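Local coordinates for protein beta-N-acetylhexosaminidase (Thermotoga neapolitana, PDB 5BZA) that probably hydrolyses terminal non-reducing N-acetyl-D-hexosamine residues from N-acetyl-beta-D-hexosaminides, as a thermostable member of glycoside hydrolase family 3, at residues D365-I370 against I429-F434; S443-H448 against Y456-H461; A390-V395 against I400-V405. All coordinates share one frame; numbering follows the deposited sequence.

All three contacts belong to the C-terminal alpha/beta domain and lie on or beside its mixed sheet. Contacts 1 and 2, with centres about 11 Å apart, are tied by strand pairing: Ile-429 N lies 2.8 Å from Val-445 O, a probable hydrogen bond. Contact 3, about 12 Å from contact 1 between centres, meets it where Ile-370 CG2 comes 3.6 Å from Phe-403 CZ. Contacts 2 and 3 are about 16 Å apart between centres, yet Phe-459 CZ and Phe-403 CZ close to 3.6 Å. A cadmium ion sits on His-448 of contact 2; the side chain of Arg-431 in contact 1 is about 12 Å from that same ion (nearest atoms).

Contact 1. Residues D365-I370 against I429-F434; sequences DDYDLI and IIRNPF
Tyr-367 and Ile-370, one helical turn apart on helix 364-377, converge on Ile-430 in the loop that follows strand 425-429. The apolar part of the contact centres on Ile-430 CD1. It approaches the tyrosine ring obliquely, 3.8 Å from Tyr-367 CE1, and meets Ile-370 CD1 tip to tip at 4.2 Å. Ile-430 reaches the helix with CG1 between the backbone N and the carbonyl carbon (chi1 64°) and CD1 extended straight on (chi2 174°).

A second kind of contact is made by the phenol oxygen, which packs against aliphatic carbon: Tyr-367 OH is 3.7 Å from Arg-431 CD. The two side chains run nearly at right angles, with ring and guanidinium planes 49° apart, and no hydrogen bond crosses between the segments. Arg-431 also rests on Gln-68 of the second subunit.

The helix residues are packed against the sheet as well: Tyr-367 touches Val-351 and Val-405, and Ile-370 touches Val-351 and Phe-403, on strands 347-352 and 399-404 and the loop after the latter.

Helix 364-377 links strands 347-352 and 380-386, parallel neighbours in the sheet. The contact thus joins the helix of a beta-alpha-beta unit to the loop leaving another strand of the same alpha/beta domain.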
ATOM      1  N   ASP B 365       1.315  17.744  -1.271  1.00 27.09           N
ATOM      2  CA  ASP B 365       0.492  16.989  -2.209  1.00 26.20           C
ATOM      3  C   ASP B 365      -0.971  17.060  -1.787  1.00 25.05           C
ATOM      4  O   ASP B 365      -1.873  17.122  -2.652  1.00 21.98           O
ATOM      5  CB  ASP B 365       0.944  15.527  -2.360  1.00 27.34           C
ATOM      6  CG  ASP B 365       2.432  15.378  -2.683  1.00 31.44           C
ATOM      7  OD1 ASP B 365       2.941  16.101  -3.578  1.00 28.40           O
ATOM      8  OD2 ASP B 365       3.054  14.418  -2.159  1.00 28.96           O
ATOM      9  N   ASP B 366      -1.203  17.126  -0.469  1.00 22.93           N
ATOM     10  CA  ASP B 366      -2.565  17.297   0.053  1.00 21.16           C
ATOM     11  C   ASP B 366      -3.233  18.571  -0.511  1.00 21.22           C
ATOM     12  O   ASP B 366      -4.405  18.562  -0.991  1.00 20.60           O
ATOM     13  CB  ASP B 366      -2.560  17.354   1.595  1.00 21.25           C
ATOM     14  CG  ASP B 366      -2.097  16.047   2.261  1.00 23.33           C
ATOM     15  OD1 ASP B 366      -1.890  15.032   1.581  1.00 22.53           O
ATOM     16  OD2 ASP B 366      -1.991  16.017   3.510  1.00 28.42           O
ATOM     17  N   TYR B 367      -2.461  19.658  -0.481  1.00 23.99           N
ATOM     18  CA  TYR B 367      -2.919  20.954  -0.988  1.00 23.68           C
ATOM     19  C   TYR B 367      -3.286  20.803  -2.438  1.00 20.35           C
ATOM     20  O   TYR B 367      -4.330  21.284  -2.864  1.00 19.36           O
ATOM     21  CB  TYR B 367      -1.856  22.051  -0.835  1.00 26.22           C
ATOM     22  CG  TYR B 367      -1.412  22.274   0.583  1.00 27.59           C
ATOM     23  CD1 TYR B 367      -2.268  22.007   1.640  1.00 25.91           C
ATOM     24  CD2 TYR B 367      -0.161  22.824   0.866  1.00 26.78           C
ATOM     25  CE1 TYR B 367      -1.881  22.218   2.948  1.00 24.26           C
ATOM     26  CE2 TYR B 367       0.239  23.053   2.186  1.00 28.47           C
ATOM     27  CZ  TYR B 367      -0.624  22.740   3.222  1.00 26.56           C
ATOM     28  OH  TYR B 367      -0.254  22.957   4.532  1.00 21.83           O
ATOM     29  N   ASP B 368      -2.398  20.175  -3.196  1.00 20.49           N
ATOM     30  CA  ASP B 368      -2.687  19.893  -4.608  1.00 18.64           C
ATOM     31  C   ASP B 368      -3.998  19.145  -4.810  1.00 16.74           C
ATOM     32  O   ASP B 368      -4.686  19.342  -5.810  1.00 20.38           O
ATOM     33  CB  ASP B 368      -1.570  19.047  -5.242  1.00 23.18           C
ATOM     34  CG  ASP B 368      -0.314  19.837  -5.512  1.00 22.34           C
ATOM     35  OD1 ASP B 368      -0.362  21.068  -5.391  1.00 24.32           O
ATOM     36  OD2 ASP B 368       0.723  19.227  -5.852  1.00 30.88           O
ATOM     37  N   LEU B 369      -4.364  18.297  -3.858  1.00 16.99           N
ATOM     38  CA  LEU B 369      -5.553  17.474  -4.048  1.00 14.92           C
ATOM     39  C   LEU B 369      -6.866  18.179  -3.657  1.00 15.96           C
ATOM     40  O   LEU B 369      -7.951  17.763  -4.081  1.00 14.13           O
ATOM     41  CB  LEU B 369      -5.377  16.154  -3.286  1.00 13.78           C
ATOM     42  CG  LEU B 369      -4.613  15.153  -4.180  1.00 18.65           C
ATOM     43  CD1 LEU B 369      -4.215  13.874  -3.450  1.00 18.55           C
ATOM     44  CD2 LEU B 369      -5.419  14.825  -5.463  1.00 15.69           C
ATOM     45  N   ILE B 370      -6.772  19.251  -2.870  1.00 13.79           N
ATOM     46  CA  ILE B 370      -7.984  19.988  -2.441  1.00 13.81           C
ATOM     47  C   ILE B 370      -8.983  20.390  -3.570  1.00 13.27           C
ATOM     48  O   ILE B 370     -10.220  20.301  -3.389  1.00 12.13           O
ATOM     49  CB  ILE B 370      -7.567  21.277  -1.618  1.00 15.93           C
ATOM     50  CG1 ILE B 370      -6.875  20.853  -0.317  1.00 17.49           C
ATOM     51  CG2 ILE B 370      -8.777  22.203  -1.342  1.00 12.43           C
ATOM     52  CD1 ILE B 370      -6.484  22.033   0.658  1.00 17.56           C
ATOM     53  N   ILE B 429      -9.604  25.891   8.556  1.00 16.06           N
ATOM     54  CA  ILE B 429      -8.338  25.860   9.274  1.00 19.80           C
ATOM     55  C   ILE B 429      -7.828  24.441   9.326  1.00 17.33           C
ATOM     56  O   ILE B 429      -8.344  23.610  10.063  1.00 16.30           O
ATOM     57  CB  ILE B 429      -8.423  26.488  10.704  1.00 21.80           C
ATOM     58  CG1 ILE B 429      -8.412  28.023  10.587  1.00 22.27           C
ATOM     59  CG2 ILE B 429      -7.136  26.191  11.460  1.00 23.50           C
ATOM     60  CD1 ILE B 429      -9.751  28.709  10.640  1.00 22.59           C
ATOM     61  N   ILE B 430      -6.832  24.170   8.495  1.00 18.24           N
ATOM     62  CA  ILE B 430      -6.476  22.793   8.204  1.00 20.35           C
ATOM     63  C   ILE B 430      -5.175  22.283   8.811  1.00 20.34           C
ATOM     64  O   ILE B 430      -4.895  21.097   8.734  1.00 20.69           O
ATOM     65  CB  ILE B 430      -6.444  22.554   6.675  1.00 17.64           C
ATOM     66  CG1 ILE B 430      -5.351  23.376   5.996  1.00 17.61           C
ATOM     67  CG2 ILE B 430      -7.817  22.824   6.085  1.00 12.69           C
ATOM     68  CD1 ILE B 430      -5.217  23.031   4.504  1.00 16.90           C
ATOM     69  N   ARG B 431      -4.351  23.177   9.353  1.00 22.11           N
ATOM     70  CA  ARG B 431      -3.161  22.755  10.092  1.00 24.96           C
ATOM     71  C   ARG B 431      -3.299  23.122  11.553  1.00 30.29           C
ATOM     72  O   ARG B 431      -3.904  22.390  12.332  1.00 31.97           O
ATOM     73  CB  ARG B 431      -1.893  23.366   9.532  1.00 23.72           C
ATOM     74  CG  ARG B 431      -1.475  22.734   8.282  1.00 25.34           C
ATOM     75  CD  ARG B 431      -0.003  22.737   8.201  1.00 26.79           C
ATOM     76  NE  ARG B 431       0.502  22.040   9.378  1.00 30.38           N
ATOM     77  CZ  ARG B 431       1.718  21.516   9.466  1.00 35.27           C
ATOM     78  NH1 ARG B 431       2.543  21.572   8.422  1.00 39.83           N
ATOM     79  NH2 ARG B 431       2.103  20.921  10.590  1.00 37.43           N
ATOM     80  N   ASN B 432      -2.685  24.244  11.920  1.00 27.21           N
ATOM     81  CA  ASN B 432      -2.666  24.719  13.286  1.00 26.46           C
ATOM     82  C   ASN B 432      -4.036  25.210  13.738  1.00 31.40           C
ATOM     83  O   ASN B 432      -4.454  26.303  13.366  1.00 31.68           O
ATOM     84  CB  ASN B 432      -1.612  25.828  13.396  1.00 29.96           C
ATOM     85  CG  ASN B 432      -1.439  26.337  14.820  1.00 40.78           C
ATOM     86  OD1 ASN B 432      -1.867  25.684  15.790  1.00 42.39           O
ATOM     87  ND2 ASN B 432      -0.733  27.472  14.962  1.00 43.56           N
ATOM     88  N   PRO B 433      -4.738  24.423  14.570  1.00 32.50           N
ATOM     89  CA  PRO B 433      -6.115  24.822  14.890  1.00 30.78           C
ATOM     90  C   PRO B 433      -6.173  26.088  15.777  1.00 33.63           C
ATOM     91  O   PRO B 433      -7.251  26.669  15.955  1.00 32.56           O
ATOM     92  CB  PRO B 433      -6.679  23.582  15.609  1.00 27.28           C
ATOM     93  CG  PRO B 433      -5.512  22.975  16.250  1.00 25.80           C
ATOM     94  CD  PRO B 433      -4.366  23.176  15.262  1.00 30.13           C
ATOM     95  N   PHE B 434      -5.028  26.494  16.325  1.00 32.46           N
ATOM     96  CA  PHE B 434      -4.955  27.693  17.156  1.00 33.74           C
ATOM     97  C   PHE B 434      -5.291  28.936  16.346  1.00 34.14           C
ATOM     98  O   PHE B 434      -5.845  29.919  16.887  1.00 34.38           O
ATOM     99  CB  PHE B 434      -3.558  27.821  17.769  1.00 38.36           C
ATOM    100  CG  PHE B 434      -3.308  26.875  18.916  1.00 45.90           C
ATOM    101  CD1 PHE B 434      -4.325  26.573  19.813  1.00 42.39           C
ATOM    102  CD2 PHE B 434      -2.068  26.263  19.079  1.00 45.29           C
ATOM    103  CE1 PHE B 434      -4.104  25.717  20.875  1.00 46.16           C
ATOM    104  CE2 PHE B 434      -1.835  25.388  20.144  1.00 43.09           C
ATOM    105  CZ  PHE B 434      -2.856  25.120  21.044  1.00 45.88           C
TER

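Contact 2. Residues S443-H448 against Y456-H461; sequences SVVITH and YKSFQH. With CD (cadmium ion), chain M.
Ser-458, on helix 452-463, meets Val-445 and Thr-447, two residues apart at the end of strand 443-446 and just beyond it. Followed outward, Ser-458 CB lies against both methyl groups, 3.7 Å from Thr-447 CG2 and 3.9 Å from Val-445 CG1. Further on, Ser-458 OG passes the same threonine methyl at 4.1 Å, a van der Waals approach only. The hydroxyl turns back to its own helix, brought there by a chi1 of 85°: OG is hydrogen-bonded to Val-455 O, one turn earlier, while Thr-447 OG1 has its partner in Ser-449 O. The small side chain is consistent with the close approach of helix and strand, 6.6 Å between the CA atoms of Thr-447 and Ser-458.

Beyond the threonine, His-448 binds the cadmium ion in the plane of its ring through NE2, at 2.7 Å. Ile-446 CG2 packs 3.9 Å above the ring plane, offset toward the rim of one face. His-448 also touches Glu-334 and Lys-86 of the second subunit; histidine, glutamate and lysine are the residues of a zinc site seen in a structure of this protein.

Helix 452-463 lies on one face of the sheet, with Ser-458 also touching Phe-428 of strand 425-429 and Phe-459 packing on Val-373 of the adjacent helix 364-377.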
ATOM      1  N   SER B 443     -17.147  32.687   9.456  1.00 19.46           N
ATOM      2  CA  SER B 443     -17.502  31.298   9.161  1.00 18.35           C
ATOM      3  C   SER B 443     -16.262  30.424   9.141  1.00 19.97           C
ATOM      4  O   SER B 443     -15.366  30.572   8.296  1.00 18.25           O
ATOM      5  CB  SER B 443     -18.242  31.216   7.840  1.00 17.79           C
ATOM      6  OG  SER B 443     -19.568  31.645   8.039  1.00 15.35           O
ATOM      7  N   VAL B 444     -16.210  29.491  10.073  1.00 18.28           N
ATOM      8  CA  VAL B 444     -14.975  28.780  10.254  1.00 15.88           C
ATOM      9  C   VAL B 444     -15.250  27.289  10.345  1.00 18.84           C
ATOM     10  O   VAL B 444     -16.177  26.853  11.054  1.00 19.19           O
ATOM     11  CB  VAL B 444     -14.244  29.261  11.534  1.00 19.54           C
ATOM     12  CG1 VAL B 444     -12.989  28.435  11.764  1.00 21.85           C
ATOM     13  CG2 VAL B 444     -13.868  30.763  11.426  1.00 21.30           C
ATOM     14  N   VAL B 445     -14.448  26.515   9.621  1.00 17.60           N
ATOM     15  CA  VAL B 445     -14.461  25.047   9.691  1.00 17.79           C
ATOM     16  C   VAL B 445     -13.063  24.568  10.119  1.00 19.91           C
ATOM     17  O   VAL B 445     -12.055  25.015   9.545  1.00 20.18           O
ATOM     18  CB  VAL B 445     -14.850  24.385   8.316  1.00 15.94           C
ATOM     19  CG1 VAL B 445     -14.572  22.874   8.338  1.00 12.95           C
ATOM     20  CG2 VAL B 445     -16.305  24.624   7.993  1.00 14.11           C
ATOM     21  N   ILE B 446     -12.983  23.713  11.141  1.00 17.10           N
ATOM     22  CA  ILE B 446     -11.675  23.168  11.552  1.00 19.81           C
ATOM     23  C   ILE B 446     -11.590  21.664  11.243  1.00 17.69           C
ATOM     24  O   ILE B 446     -12.484  20.906  11.635  1.00 18.79           O
ATOM     25  CB  ILE B 446     -11.379  23.381  13.070  1.00 21.99           C
ATOM     26  CG1 ILE B 446     -11.653  24.834  13.505  1.00 19.74           C
ATOM     27  CG2 ILE B 446      -9.931  22.992  13.376  1.00 18.24           C
ATOM     28  CD1 ILE B 446     -11.561  25.029  15.005  1.00 23.06           C
ATOM     29  N   THR B 447     -10.530  21.240  10.546  1.00 14.36           N
ATOM     30  CA  THR B 447     -10.430  19.844  10.097  1.00 15.29           C
ATOM     31  C   THR B 447      -9.482  18.987  10.917  1.00 16.85           C
ATOM     32  O   THR B 447      -9.633  17.775  10.959  1.00 19.90           O
ATOM     33  CB  THR B 447      -9.996  19.735   8.621  1.00 17.03           C
ATOM     34  OG1 THR B 447      -8.695  20.328   8.434  1.00 15.53           O
ATOM     35  CG2 THR B 447     -11.019  20.382   7.730  1.00 12.95           C
ATOM     36  N   HIS B 448      -8.488  19.640  11.518  1.00 17.90           N
ATOM     37  CA  HIS B 448      -7.389  19.021  12.258  1.00 16.04           C
ATOM     38  C   HIS B 448      -6.447  18.208  11.371  1.00 19.74           C
ATOM     39  O   HIS B 448      -5.595  17.468  11.883  1.00 15.61           O
ATOM     40  CB  HIS B 448      -7.903  18.145  13.409  1.00 16.66           C
ATOM     41  CG  HIS B 448      -8.712  18.894  14.422  1.00 18.55           C
ATOM     42  ND1 HIS B 448     -10.088  18.845  14.462  1.00 19.48           N
ATOM     43  CD2 HIS B 448      -8.335  19.755  15.403  1.00 18.94           C
ATOM     44  CE1 HIS B 448     -10.527  19.608  15.452  1.00 18.37           C
ATOM     45  NE2 HIS B 448      -9.487  20.180  16.023  1.00 18.75           N
ATOM     46  N   TYR B 456     -12.568  16.251   2.324  1.00 14.04           N
ATOM     47  CA  TYR B 456     -13.775  15.584   1.805  1.00 12.38           C
ATOM     48  C   TYR B 456     -14.843  15.596   2.890  1.00 14.09           C
ATOM     49  O   TYR B 456     -15.991  16.038   2.673  1.00 12.76           O
ATOM     50  CB  TYR B 456     -13.403  14.150   1.382  1.00 11.74           C
ATOM     51  CG  TYR B 456     -14.511  13.202   0.986  1.00 11.81           C
ATOM     52  CD1 TYR B 456     -15.290  12.558   1.948  1.00 14.66           C
ATOM     53  CD2 TYR B 456     -14.727  12.893  -0.354  1.00 13.14           C
ATOM     54  CE1 TYR B 456     -16.290  11.654   1.581  1.00 15.45           C
ATOM     55  CE2 TYR B 456     -15.714  11.982  -0.741  1.00 15.49           C
ATOM     56  CZ  TYR B 456     -16.485  11.357   0.231  1.00 18.80           C
ATOM     57  OH  TYR B 456     -17.450  10.462  -0.153  1.00 14.89           O
ATOM     58  N   LYS B 457     -14.453  15.188   4.093  1.00 15.00           N
ATOM     59  CA  LYS B 457     -15.425  15.148   5.175  1.00 16.18           C
ATOM     60  C   LYS B 457     -15.886  16.555   5.579  1.00 18.67           C
ATOM     61  O   LYS B 457     -17.043  16.747   5.973  1.00 17.92           O
ATOM     62  CB  LYS B 457     -14.855  14.419   6.391  1.00 15.39           C
ATOM     63  CG  LYS B 457     -14.833  12.916   6.222  1.00 14.18           C
ATOM     64  CD  LYS B 457     -16.254  12.375   6.008  1.00 17.31           C
ATOM     65  CE  LYS B 457     -16.262  10.929   5.536  1.00 12.59           C
ATOM     66  NZ  LYS B 457     -17.638  10.376   5.477  1.00 15.20           N
ATOM     67  N   SER B 458     -15.005  17.548   5.441  1.00 17.73           N
ATOM     68  CA  SER B 458     -15.384  18.918   5.816  1.00 18.29           C
ATOM     69  C   SER B 458     -16.433  19.431   4.816  1.00 20.37           C
ATOM     70  O   SER B 458     -17.409  20.080   5.230  1.00 17.05           O
ATOM     71  CB  SER B 458     -14.152  19.833   5.913  1.00 15.77           C
ATOM     72  OG  SER B 458     -13.757  20.400   4.675  1.00 15.74           O
ATOM     73  N   PHE B 459     -16.287  19.088   3.529  1.00 16.19           N
ATOM     74  CA  PHE B 459     -17.302  19.493   2.555  1.00 13.18           C
ATOM     75  C   PHE B 459     -18.623  18.795   2.868  1.00 17.21           C
ATOM     76  O   PHE B 459     -19.707  19.411   2.803  1.00 18.68           O
ATOM     77  CB  PHE B 459     -16.854  19.214   1.118  1.00 10.16           C
ATOM     78  CG  PHE B 459     -15.636  19.982   0.715  1.00 11.48           C
ATOM     79  CD1 PHE B 459     -15.432  21.281   1.177  1.00 12.24           C
ATOM     80  CD2 PHE B 459     -14.679  19.414  -0.099  1.00 11.87           C
ATOM     81  CE1 PHE B 459     -14.312  21.986   0.829  1.00 14.44           C
ATOM     82  CE2 PHE B 459     -13.545  20.122  -0.467  1.00 11.12           C
ATOM     83  CZ  PHE B 459     -13.361  21.413  -0.006  1.00 12.71           C
ATOM     84  N   GLN B 460     -18.542  17.515   3.222  1.00 20.32           N
ATOM     85  CA  GLN B 460     -19.760  16.772   3.569  1.00 22.44           C
ATOM     86  C   GLN B 460     -20.504  17.397   4.739  1.00 22.78           C
ATOM     87  O   GLN B 460     -21.746  17.547   4.718  1.00 21.95           O
ATOM     88  CB  GLN B 460     -19.435  15.320   3.912  1.00 23.56           C
ATOM     89  CG  GLN B 460     -19.307  14.387   2.712  1.00 22.90           C
ATOM     90  CD  GLN B 460     -19.264  12.921   3.122  1.00 25.28           C
ATOM     91  OE1 GLN B 460     -18.803  12.586   4.217  1.00 27.68           O
ATOM     92  NE2 GLN B 460     -19.754  12.033   2.239  1.00 26.11           N
ATOM     93  N   HIS B 461     -19.734  17.780   5.751  1.00 21.64           N
ATOM     94  CA  HIS B 461     -20.296  18.343   6.972  1.00 26.04           C
ATOM     95  C   HIS B 461     -20.899  19.699   6.687  1.00 25.17           C
ATOM     96  O   HIS B 461     -21.969  20.036   7.175  1.00 22.31           O
ATOM     97  CB  HIS B 461     -19.234  18.431   8.067  1.00 28.26           C
ATOM     98  CG  HIS B 461     -19.266  17.262   9.002  1.00 38.61           C
ATOM     99  ND1 HIS B 461     -20.176  17.159  10.033  1.00 44.53           N
ATOM    100  CD2 HIS B 461     -18.514  16.138   9.054  1.00 34.60           C
ATOM    101  CE1 HIS B 461     -20.002  16.010  10.659  1.00 42.56           C
ATOM    102  NE2 HIS B 461     -18.992  15.374  10.092  1.00 43.17           N
TER
HETATM  103 CD    CD M 501      -9.598  21.787  18.211  1.00 74.32          CD

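Contact 3. Residues A390-V395 against I400-V405; sequences AGPDDV and IFDFVV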
ATOM      1  N   ALA B 390       2.863  34.842   2.907  1.00 40.73           N
ATOM      2  CA  ALA B 390       2.318  36.136   2.514  1.00 40.95           C
ATOM      3  C   ALA B 390       0.806  36.239   2.769  1.00 37.58           C
ATOM      4  O   ALA B 390       0.304  37.308   3.104  1.00 36.53           O
ATOM      5  CB  ALA B 390       2.638  36.414   1.054  1.00 36.10           C
ATOM      6  N   GLY B 391       0.082  35.132   2.598  1.00 39.36           N
ATOM      7  CA  GLY B 391      -1.372  35.156   2.648  1.00 34.40           C
ATOM      8  C   GLY B 391      -1.965  35.470   1.287  1.00 30.42           C
ATOM      9  O   GLY B 391      -1.239  35.752   0.331  1.00 31.28           O
ATOM     10  N   PRO B 392      -3.295  35.376   1.173  1.00 31.29           N
ATOM     11  CA  PRO B 392      -4.032  35.585  -0.087  1.00 32.30           C
ATOM     12  C   PRO B 392      -4.021  37.034  -0.561  1.00 32.70           C
ATOM     13  O   PRO B 392      -4.076  37.946   0.254  1.00 33.45           O
ATOM     14  CB  PRO B 392      -5.461  35.139   0.248  1.00 31.07           C
ATOM     15  CG  PRO B 392      -5.563  35.212   1.740  1.00 29.88           C
ATOM     16  CD  PRO B 392      -4.179  35.003   2.288  1.00 26.71           C
ATOM     17  N   ASP B 393      -3.895  37.259  -1.862  1.00 37.38           N
ATOM     18  CA  ASP B 393      -4.147  38.598  -2.375  1.00 37.81           C
ATOM     19  C   ASP B 393      -5.640  38.828  -2.169  1.00 43.90           C
ATOM     20  O   ASP B 393      -6.381  37.871  -1.921  1.00 42.70           O
ATOM     21  CB  ASP B 393      -3.766  38.738  -3.854  1.00 43.17           C
ATOM     22  CG  ASP B 393      -2.267  38.571  -4.096  1.00 48.69           C
ATOM     23  OD1 ASP B 393      -1.499  38.636  -3.107  1.00 46.62           O
ATOM     24  OD2 ASP B 393      -1.857  38.452  -5.280  1.00 53.12           O
ATOM     25  N   ASP B 394      -6.111  40.066  -2.260  1.00 42.47           N
ATOM     26  CA  ASP B 394      -7.541  40.257  -2.051  1.00 41.35           C
ATOM     27  C   ASP B 394      -8.266  39.622  -3.238  1.00 41.02           C
ATOM     28  O   ASP B 394      -7.715  39.530  -4.345  1.00 40.64           O
ATOM     29  CB  ASP B 394      -7.951  41.721  -1.885  1.00 43.59           C
ATOM     30  CG  ASP B 394      -9.370  41.851  -1.303  1.00 50.01           C
ATOM     31  OD1 ASP B 394      -9.514  41.658  -0.066  1.00 47.30           O
ATOM     32  OD2 ASP B 394     -10.337  42.093  -2.069  1.00 50.07           O
ATOM     33  N   VAL B 395      -9.469  39.114  -3.001  1.00 36.23           N
ATOM     34  CA  VAL B 395     -10.263  38.600  -4.105  1.00 35.27           C
ATOM     35  C   VAL B 395     -11.727  38.567  -3.692  1.00 35.83           C
ATOM     36  O   VAL B 395     -12.059  38.798  -2.534  1.00 37.22           O
ATOM     37  CB  VAL B 395      -9.778  37.198  -4.545  1.00 36.86           C
ATOM     38  CG1 VAL B 395     -10.188  36.139  -3.527  1.00 33.04           C
ATOM     39  CG2 VAL B 395     -10.293  36.852  -5.966  1.00 43.11           C
ATOM     40  N   ILE B 400     -16.183  32.141  -1.168  1.00 20.06           N
ATOM     41  CA  ILE B 400     -14.748  31.981  -1.133  1.00 16.34           C
ATOM     42  C   ILE B 400     -14.385  30.978  -0.059  1.00 17.58           C
ATOM     43  O   ILE B 400     -14.867  31.077   1.072  1.00 15.18           O
ATOM     44  CB  ILE B 400     -14.035  33.307  -0.883  1.00 15.49           C
ATOM     45  CG1 ILE B 400     -14.502  34.351  -1.898  1.00 18.39           C
ATOM     46  CG2 ILE B 400     -12.535  33.105  -1.037  1.00 19.82           C
ATOM     47  CD1 ILE B 400     -13.895  35.760  -1.715  1.00 23.29           C
ATOM     48  N   PHE B 401     -13.550  30.002  -0.429  1.00 14.58           N
ATOM     49  CA  PHE B 401     -13.045  29.026   0.529  1.00 15.72           C
ATOM     50  C   PHE B 401     -11.594  29.345   0.756  1.00 19.81           C
ATOM     51  O   PHE B 401     -10.770  29.109  -0.141  1.00 19.75           O
ATOM     52  CB  PHE B 401     -13.150  27.573   0.030  1.00 16.77           C
ATOM     53  CG  PHE B 401     -14.554  27.015  -0.024  1.00 16.88           C
ATOM     54  CD1 PHE B 401     -15.635  27.738   0.443  1.00 15.39           C
ATOM     55  CD2 PHE B 401     -14.768  25.710  -0.463  1.00 15.72           C
ATOM     56  CE1 PHE B 401     -16.921  27.215   0.400  1.00 17.73           C
ATOM     57  CE2 PHE B 401     -16.064  25.152  -0.493  1.00 16.73           C
ATOM     58  CZ  PHE B 401     -17.142  25.907  -0.061  1.00 17.57           C
ATOM     59  N   ASP B 402     -11.256  29.849   1.947  1.00 18.57           N
ATOM     60  CA  ASP B 402      -9.854  30.111   2.253  1.00 18.62           C
ATOM     61  C   ASP B 402      -9.319  28.912   3.048  1.00 17.58           C
ATOM     62  O   ASP B 402      -9.763  28.608   4.166  1.00 16.77           O
ATOM     63  CB  ASP B 402      -9.700  31.450   3.010  1.00 20.14           C
ATOM     64  CG  ASP B 402      -8.256  31.739   3.477  1.00 24.52           C
ATOM     65  OD1 ASP B 402      -7.288  31.110   2.968  1.00 22.95           O
ATOM     66  OD2 ASP B 402      -8.090  32.679   4.319  1.00 23.60           O
ATOM     67  N   PHE B 403      -8.370  28.209   2.446  1.00 20.56           N
ATOM     68  CA  PHE B 403      -7.779  27.057   3.113  1.00 19.40           C
ATOM     69  C   PHE B 403      -6.555  27.534   3.860  1.00 19.75           C
ATOM     70  O   PHE B 403      -5.443  27.675   3.320  1.00 18.96           O
ATOM     71  CB  PHE B 403      -7.462  25.943   2.115  1.00 20.60           C
ATOM     72  CG  PHE B 403      -8.692  25.268   1.586  1.00 19.04           C
ATOM     73  CD1 PHE B 403      -9.299  24.246   2.308  1.00 18.93           C
ATOM     74  CD2 PHE B 403      -9.306  25.722   0.437  1.00 19.37           C
ATOM     75  CE1 PHE B 403     -10.457  23.646   1.852  1.00 18.56           C
ATOM     76  CE2 PHE B 403     -10.472  25.123  -0.020  1.00 20.62           C
ATOM     77  CZ  PHE B 403     -11.042  24.088   0.690  1.00 15.42           C
ATOM     78  N   VAL B 404      -6.800  27.815   5.125  1.00 20.45           N
ATOM     79  CA  VAL B 404      -5.870  28.581   5.942  1.00 20.52           C
ATOM     80  C   VAL B 404      -4.745  27.724   6.531  1.00 25.80           C
ATOM     81  O   VAL B 404      -4.987  26.727   7.214  1.00 26.24           O
ATOM     82  CB  VAL B 404      -6.602  29.257   7.072  1.00 21.65           C
ATOM     83  CG1 VAL B 404      -5.626  30.092   7.885  1.00 25.44           C
ATOM     84  CG2 VAL B 404      -7.781  30.093   6.524  1.00 20.02           C
ATOM     85  N   VAL B 405      -3.518  28.163   6.278  1.00 24.79           N
ATOM     86  CA  VAL B 405      -2.296  27.614   6.861  1.00 25.52           C
ATOM     87  C   VAL B 405      -1.492  28.800   7.470  1.00 34.96           C
ATOM     88  O   VAL B 405      -1.446  29.892   6.869  1.00 33.89           O
ATOM     89  CB  VAL B 405      -1.490  26.856   5.804  1.00 28.23           C
ATOM     90  CG1 VAL B 405      -0.090  26.535   6.286  1.00 28.90           C
ATOM     91  CG2 VAL B 405      -2.239  25.578   5.391  1.00 26.20           C
TER
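The extended loop 390-395 runs roughly antiparallel to strand 399-404 but too far off to pair with it: the CA atoms of Pro-392 and Asp-402 are 8.3 Å apart, those of Val-395 and Ile-400 8.5 Å. No hydrogen bond joins the segments; they meet through side chains at two places.

At one end Ile-400 CD1 reaches the loop backbone, 3.6 Å from Val-395 O, and lies 4.1 Å from Val-395 CG1. The isoleucine gets there with CG1 anti to its carbonyl carbon (chi1 -53°) and an extended outer bond, and the two branched side chains pass at a slant. Towards the other end the proline ring comes near the carboxylate of Asp-402, a loose approach of 4.4 Å between Pro-392 CG and Asp-402 OD2. That oxygen is hydrogen-bonded to His-417 of helix 411-418, and Pro-392 packs on the same helix.

The loop carries the chain from strand 380-386 past strand 347-352 to strand 399-404. The resulting parallel order, 380-386, 347-352, 399-404, 425-429, 443-446, is the 2-1-3-4-5 order of flavodoxin-like alpha/beta folds, here with a loop in place of a helix at this crossover.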